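Local coordinates for hypothetical protein (Parabacteroides distasonis, PDB 4JM1) that is of unknown function but is probably a bacterial lipoprotein and adopts a small alpha/beta fold resembling the alpha-lytic protease prodomain, at residues 3-6 against 7-11; 43-46 against 47-51. All coordinates share one frame; numbering follows the deposited sequence. Where two conformers were deposited one is given.

Overall arrangement
Two short-range contacts, each made within a single helix, show how neighbouring turns prepare a face for tertiary packing. From the N terminus, contact 1 spans helix 3-9 and its exit at 10-11, closing the first helical turns before the chain enters strands 16-19 and 24-29. Contact 2 lies in the second half of helix 38-50, the connection between the parallel strands 24-29 and 58-63. The contacts follow in series, neither nested nor crossed, with centres about 12 Å apart. They meet where Y5 OH lies 2.6 Å from E47 OE1, a probable hydrogen bond, and where Y5 CE2 packs against A48 CB, tying both helices together beside the four-stranded sheet.

Contact 1: residues 3-6 against 7-11; sequences DKYI and DTITG
I9 lays its CG2 methyl over one face of the Y5 ring, one helical turn back, and this pair is the tightly packed side of helix 3-9. CG2 stands 3.9 Å from the ring centroid and 28° off the normal, a CH-pi contact displaced toward the phenol end, with CZ its nearest ring atom at 3.5 Å. Y5 carries CG anti to its backbone N (chi1 180°), which runs the ring toward the C-terminal end of the helix and beneath this methyl. I9 in turn places CG1 between N and the carbonyl carbon (chi1 64°), bringing CD1 to 3.8 Å from Y5 CE2. Beyond the helix, the pair is packed by F44 of helix 38-50 and by strand 24-29, where L25 touches Y5 and I27 touches I9; the phenol hydroxyl is held by E47.

On the solvent side the side chains are mostly exposed and make few contacts with one another. The carboxylates of D3, which is seen in two positions, and D7 are neighbours of like charge that do not touch. What order exists here comes from hydroxyl-to-carbonyl bonds, the threonines turning back on the backbone instead of reaching outward. T8 OG1 donates to K4 O at 3.0 Å, and T10 OG1 to I6 O at 2.7 Å, arriving from above the carbonyl plane. I6 O is thus gripped twice, since T10 N also binds it at 2.9 Å. T10 OG1 passes across I6 CG2 at 3.6 Å. T10 leaves helical geometry. The whole is an amphipathic helix whose aromatic-aliphatic i/i+4 pair faces the core and whose last turn is closed by threonine hydroxyl-to-carbonyl bonds.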
ATOM      1  N   ASP A   3      -4.638  -3.714  10.641  1.00 14.94           N
ATOM      2  CA  ASP A   3      -3.867  -4.966  10.795  0.80 15.50           C
ATOM      3  C   ASP A   3      -4.553  -6.185  10.190  1.00 14.64           C
ATOM      4  O   ASP A   3      -3.901  -7.005   9.573  1.00 14.56           O
ATOM      5  CB  ASP A   3      -3.546  -5.283  12.265  0.80 18.42           C
ATOM      6  CG  ASP A   3      -2.486  -4.358  12.881  0.80 25.69           C
ATOM      7  OD1 ASP A   3      -1.866  -3.529  12.178  0.80 28.69           O
ATOM      8  OD2 ASP A   3      -2.255  -4.491  14.103  0.80 31.99           O
ATOM      9  N   LYS A   4      -5.857  -6.326  10.385  1.00 14.97           N
ATOM     10  CA  LYS A   4      -6.536  -7.506   9.859  1.00 13.84           C
ATOM     11  C   LYS A   4      -6.543  -7.514   8.337  1.00 12.81           C
ATOM     12  O   LYS A   4      -6.302  -8.560   7.708  1.00 13.88           O
ATOM     13  CB  LYS A   4      -7.942  -7.648  10.435  1.00 16.15           C
ATOM     14  CG  LYS A   4      -7.814  -7.976  11.963  1.00 21.78           C
ATOM     15  CD  LYS A   4      -9.072  -8.252  12.710  1.00 30.17           C
ATOM     16  CE  LYS A   4      -8.688  -8.642  14.165  1.00 36.44           C
ATOM     17  NZ  LYS A   4      -9.873  -8.850  15.034  1.00 43.45           N
ATOM     18  N   TYR A   5      -6.788  -6.348   7.753  1.00 12.12           N
ATOM     19  CA  TYR A   5      -6.730  -6.232   6.291  1.00 10.86           C
ATOM     20  C   TYR A   5      -5.327  -6.520   5.751  1.00 10.90           C
ATOM     21  O   TYR A   5      -5.169  -7.320   4.830  1.00 11.24           O
ATOM     22  CB  TYR A   5      -7.245  -4.858   5.828  1.00 11.47           C
ATOM     23  CG  TYR A   5      -7.195  -4.684   4.328  1.00 12.13           C
ATOM     24  CD1 TYR A   5      -8.011  -5.421   3.489  1.00 11.77           C
ATOM     25  CD2 TYR A   5      -6.282  -3.814   3.735  1.00 11.38           C
ATOM     26  CE1 TYR A   5      -7.931  -5.293   2.107  1.00 11.08           C
ATOM     27  CE2 TYR A   5      -6.217  -3.679   2.363  1.00 12.19           C
ATOM     28  CZ  TYR A   5      -7.005  -4.434   1.549  1.00 10.64           C
ATOM     29  OH  TYR A   5      -6.938  -4.303   0.190  1.00 12.63           O
ATOM     30  N   ILE A   6      -4.321  -5.892   6.360  1.00 10.24           N
ATOM     31  CA  ILE A   6      -2.937  -6.118   5.944  1.00 10.27           C
ATOM     32  C   ILE A   6      -2.597  -7.626   6.036  1.00 10.57           C
ATOM     33  O   ILE A   6      -1.972  -8.196   5.131  1.00 10.71           O
ATOM     34  CB  ILE A   6      -1.963  -5.271   6.800  1.00 11.76           C
ATOM     35  CG1 ILE A   6      -2.082  -3.801   6.369  1.00 11.79           C
ATOM     36  CG2 ILE A   6      -0.495  -5.762   6.636  1.00 12.65           C
ATOM     37  CD1 ILE A   6      -1.382  -2.848   7.289  1.00 14.78           C
ATOM     38  N   ASP A   7      -3.005  -8.246   7.150  1.00 10.58           N
ATOM     39  CA  ASP A   7      -2.709  -9.675   7.326  1.00 12.62           C
ATOM     40  C   ASP A   7      -3.442 -10.593   6.352  1.00 11.86           C
ATOM     41  O   ASP A   7      -3.061 -11.753   6.178  1.00 12.30           O
ATOM     42  CB  ASP A   7      -2.886 -10.112   8.785  1.00 12.93           C
ATOM     43  CG  ASP A   7      -1.896  -9.453   9.741  1.00 16.26           C
ATOM     44  OD1 ASP A   7      -0.891  -8.860   9.269  1.00 18.59           O
ATOM     45  OD2 ASP A   7      -2.140  -9.537  10.981  1.00 19.50           O
ATOM     46  N   THR A   8      -4.498 -10.094   5.719  1.00 11.36           N
ATOM     47  CA  THR A   8      -5.218 -10.838   4.692  1.00 11.88           C
ATOM     48  C   THR A   8      -4.605 -10.668   3.302  1.00 11.40           C
ATOM     49  O   THR A   8      -4.589 -11.610   2.523  1.00 11.74           O
ATOM     50  CB  THR A   8      -6.693 -10.485   4.717  1.00 13.55           C
ATOM     51  OG1 THR A   8      -7.232 -10.842   5.994  1.00 17.00           O
ATOM     52  CG2 THR A   8      -7.493 -11.219   3.635  1.00 16.33           C
ATOM     53  N   ILE A   9      -4.111  -9.480   2.988  1.00 11.07           N
ATOM     54  CA  ILE A   9      -3.553  -9.250   1.660  1.00 11.13           C
ATOM     55  C   ILE A   9      -2.075  -9.651   1.557  1.00 10.82           C
ATOM     56  O   ILE A   9      -1.593  -9.873   0.444  1.00 11.43           O
ATOM     57  CB  ILE A   9      -3.743  -7.783   1.165  1.00 11.51           C
ATOM     58  CG1 ILE A   9      -2.982  -6.768   2.029  1.00 10.99           C
ATOM     59  CG2 ILE A   9      -5.234  -7.402   1.111  1.00 12.15           C
ATOM     60  CD1 ILE A   9      -2.933  -5.349   1.398  1.00 13.10           C
ATOM     61  N   THR A  10      -1.358  -9.701   2.697  1.00 11.07           N
ATOM     62  CA  THR A  10       0.075  -9.992   2.673  1.00 10.27           C
ATOM     63  C   THR A  10       0.334 -11.406   2.158  1.00 10.46           C
ATOM     64  O   THR A  10      -0.156 -12.390   2.697  1.00 12.84           O
ATOM     65  CB  THR A  10       0.706  -9.765   4.066  1.00 12.04           C
ATOM     66  OG1 THR A  10       0.601  -8.362   4.383  1.00 13.75           O
ATOM     67  CG2 THR A  10       2.175 -10.166   4.079  1.00 14.12           C
ATOM     68  N   GLY A  11       1.145 -11.484   1.102  1.00 10.79           N
ATOM     69  CA  GLY A  11       1.390 -12.745   0.442  1.00 11.01           C
ATOM     70  C   GLY A  11       0.230 -13.300  -0.341  1.00 11.57           C
ATOM     71  O   GLY A  11       0.254 -14.459  -0.733  1.00 12.41           O
TER

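Contact 2: residues 43-46 against 47-51; sequences QFLE and EAKKE. With EDO (1,2-ethanediol), chain B; EDO (1,2-ethanediol), chain C.
F44 and E47 lie side by side and point the same way, the carboxylate plane turned almost perpendicular (89°) to the ring. Their contact is loose, with E47 OE1 4.2 Å from F44 CD1. A 1,2-ethanediol, chain C, probably from the crystallisation liquor, spreads over one face of the ring; its C1 sits 3.9 Å above the plane, over the centre, while its O2 donates to E47 OE2 at 3.0 Å. The E47 chain can make this reach because CG is anti to the backbone N (chi1 -173°) and the chain stays extended beyond it. A second diol, chain B, donates through O1 to E51 OE2 at 2.6 Å and also lies close to the E47 carboxylate. E47 OE1 has a protein partner, the hydroxyl of Y5 on helix 3-9, so this acid links helix 38-50 to helix 3-9.

Beneath these side chains runs regular alpha-helix, the crossover of a beta-alpha-beta unit joining strands 24-29 and 58-63. E47 N binds Q43 O, and A48 N binds F44 O at 2.9 Å. K49 N and K50 N bind L45 O and E46 O in the same i to i-4 pattern. A48 CB rests 3.4 Å from F44 O, its methyl touching Y5 and L25 on the buried side.

Further out, F44 is wedged among Y5, I27, V59 and I61, whereas L45 meets V59 and L56. Replacing F44 with an alanine would probably open a gap between helix 38-50 and both parallel strands and leave Y5 and I27 without their aromatic neighbour.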
ATOM      1  N   GLN A  43      -7.636   0.520  -6.784  1.00 10.26           N
ATOM      2  CA  GLN A  43      -8.346  -0.724  -6.455  1.00 11.21           C
ATOM      3  C   GLN A  43      -8.095  -1.162  -5.010  1.00 10.34           C
ATOM      4  O   GLN A  43      -9.031  -1.578  -4.313  1.00 11.17           O
ATOM      5  CB  GLN A  43      -7.974  -1.839  -7.437  1.00 11.71           C
ATOM      6  CG  GLN A  43      -8.428  -1.566  -8.873  1.00 15.07           C
ATOM      7  CD  GLN A  43      -9.907  -1.748  -9.032  1.00 24.60           C
ATOM      8  OE1 GLN A  43     -10.691  -0.790  -9.085  1.00 24.38           O
ATOM      9  NE2 GLN A  43     -10.310  -2.998  -9.082  1.00 25.71           N
ATOM     10  N   PHE A  44      -6.848  -1.079  -4.568  1.00 10.28           N
ATOM     11  CA  PHE A  44      -6.532  -1.388  -3.197  1.00  9.75           C
ATOM     12  C   PHE A  44      -7.227  -0.423  -2.219  1.00  9.76           C
ATOM     13  O   PHE A  44      -7.707  -0.824  -1.156  1.00 10.86           O
ATOM     14  CB  PHE A  44      -5.029  -1.371  -2.951  1.00 10.56           C
ATOM     15  CG  PHE A  44      -4.358  -2.703  -3.132  1.00 10.38           C
ATOM     16  CD1 PHE A  44      -4.676  -3.768  -2.298  1.00 12.45           C
ATOM     17  CD2 PHE A  44      -3.353  -2.868  -4.071  1.00 11.42           C
ATOM     18  CE1 PHE A  44      -4.051  -4.997  -2.432  1.00 12.58           C
ATOM     19  CE2 PHE A  44      -2.701  -4.097  -4.212  1.00 13.29           C
ATOM     20  CZ  PHE A  44      -3.055  -5.164  -3.399  1.00 13.69           C
ATOM     21  N   LEU A  45      -7.256   0.868  -2.556  1.00  9.36           N
ATOM     22  CA  LEU A  45      -7.915   1.832  -1.654  1.00 10.72           C
ATOM     23  C   LEU A  45      -9.391   1.499  -1.502  1.00 11.61           C
ATOM     24  O   LEU A  45      -9.928   1.479  -0.403  1.00 13.03           O
ATOM     25  CB  LEU A  45      -7.718   3.262  -2.154  1.00 11.82           C
ATOM     26  CG  LEU A  45      -8.301   4.402  -1.319  1.00 11.56           C
ATOM     27  CD1 LEU A  45      -7.783   4.390   0.126  1.00 14.86           C
ATOM     28  CD2 LEU A  45      -8.050   5.756  -2.021  1.00 14.10           C
ATOM     29  N   GLU A  46     -10.047   1.209  -2.618  1.00 10.45           N
ATOM     30  CA  GLU A  46     -11.459   0.834  -2.568  1.00 11.59           C
ATOM     31  C   GLU A  46     -11.680  -0.440  -1.747  1.00 11.27           C
ATOM     32  O   GLU A  46     -12.637  -0.540  -0.959  1.00 12.94           O
ATOM     33  CB  GLU A  46     -12.010   0.659  -4.003  1.00 14.17           C
ATOM     34  CG  GLU A  46     -13.496   0.273  -4.105  1.00 23.11           C
ATOM     35  CD  GLU A  46     -13.997   0.126  -5.557  1.00 33.54           C
ATOM     36  OE1 GLU A  46     -13.429   0.781  -6.466  1.00 37.47           O
ATOM     37  OE2 GLU A  46     -14.964  -0.648  -5.783  1.00 37.35           O
ATOM     38  N   GLU A  47     -10.825  -1.431  -1.941  1.00 11.15           N
ATOM     39  CA  GLU A  47     -10.965  -2.683  -1.215  1.00 11.92           C
ATOM     40  C   GLU A  47     -10.736  -2.507   0.275  1.00 10.54           C
ATOM     41  O   GLU A  47     -11.483  -3.055   1.071  1.00 10.95           O
ATOM     42  CB  GLU A  47      -9.988  -3.692  -1.757  1.00 11.40           C
ATOM     43  CG  GLU A  47     -10.165  -5.081  -1.194  1.00 11.83           C
ATOM     44  CD  GLU A  47      -9.188  -6.087  -1.815  1.00 12.49           C
ATOM     45  OE1 GLU A  47      -8.002  -6.157  -1.370  1.00 13.98           O
ATOM     46  OE2 GLU A  47      -9.620  -6.761  -2.795  1.00 18.92           O
ATOM     47  N   ALA A  48      -9.702  -1.753   0.657  1.00 10.55           N
ATOM     48  CA  ALA A  48      -9.420  -1.498   2.062  1.00 10.14           C
ATOM     49  C   ALA A  48     -10.677  -0.858   2.710  1.00 11.28           C
ATOM     50  O   ALA A  48     -11.070  -1.258   3.785  1.00 11.75           O
ATOM     51  CB  ALA A  48      -8.193  -0.582   2.215  1.00 11.86           C
ATOM     52  N   LYS A  49     -11.263   0.145   2.057  0.50 11.37           N
ATOM     53  CA  LYS A  49     -12.420   0.809   2.621  0.50 12.98           C
ATOM     54  C   LYS A  49     -13.616  -0.148   2.682  0.50 12.98           C
ATOM     55  O   LYS A  49     -14.387  -0.129   3.664  0.50 14.15           O
ATOM     56  CB  LYS A  49     -12.747   2.069   1.837  0.50 12.90           C
ATOM     57  CG  LYS A  49     -11.798   3.235   2.127  0.50 17.06           C
ATOM     58  CD  LYS A  49     -11.900   4.342   1.073  0.50 19.32           C
ATOM     59  CE  LYS A  49     -13.348   4.675   0.694  0.50 26.54           C
ATOM     60  NZ  LYS A  49     -13.426   5.407  -0.618  0.50 28.67           N
ATOM     61  N   LYS A  50     -13.768  -0.989   1.649  1.00 12.29           N
ATOM     62  CA  LYS A  50     -14.860  -1.977   1.647  0.50 13.13           C
ATOM     63  C   LYS A  50     -14.730  -2.958   2.829  1.00 12.59           C
ATOM     64  O   LYS A  50     -15.734  -3.406   3.379  1.00 13.36           O
ATOM     65  CB  LYS A  50     -14.916  -2.714   0.309  0.50 13.02           C
ATOM     66  CG  LYS A  50     -16.111  -3.668   0.134  0.50 14.32           C
ATOM     67  CD  LYS A  50     -15.949  -4.590  -1.074  0.50 14.97           C
ATOM     68  CE  LYS A  50     -16.941  -5.770  -1.032  0.50 15.90           C
ATOM     69  NZ  LYS A  50     -16.712  -6.686   0.122  0.50 19.16           N
ATOM     70  N   GLU A  51     -13.499  -3.267   3.216  1.00 12.02           N
ATOM     71  CA  GLU A  51     -13.222  -4.154   4.338  1.00 12.40           C
ATOM     72  C   GLU A  51     -13.160  -3.402   5.663  1.00 13.24           C
ATOM     73  O   GLU A  51     -12.790  -3.981   6.691  1.00 14.57           O
ATOM     74  CB  GLU A  51     -11.913  -4.925   4.080  1.00 12.64           C
ATOM     75  CG  GLU A  51     -11.852  -5.780   2.784  1.00 12.47           C
ATOM     76  CD  GLU A  51     -12.772  -6.991   2.747  1.00 13.59           C
ATOM     77  OE1 GLU A  51     -13.747  -7.063   3.516  1.00 16.97           O
ATOM     78  OE2 GLU A  51     -12.553  -7.846   1.850  1.00 20.98           O
TER
HETATM   79  C1  EDO B 200      -9.855  -8.898   1.092  1.00 34.00           C
HETATM   80  O1  EDO B 200     -10.543  -8.020   0.188  1.00 31.31           O
HETATM   81  C2  EDO B 200      -8.365  -8.814   0.862  1.00 30.33           C
HETATM   82  O2  EDO B 200      -7.927  -9.857  -0.001  1.00 22.38           O
HETATM   83  C1  EDO C 201      -6.008  -5.318  -6.147  1.00 31.67           C
HETATM   84  O1  EDO C 201      -5.509  -6.665  -6.239  1.00 35.72           O
HETATM   85  C2  EDO C 201      -7.057  -5.182  -5.063  1.00 32.85           C
HETATM   86  O2  EDO C 201      -8.069  -6.190  -5.253  1.00 38.65           O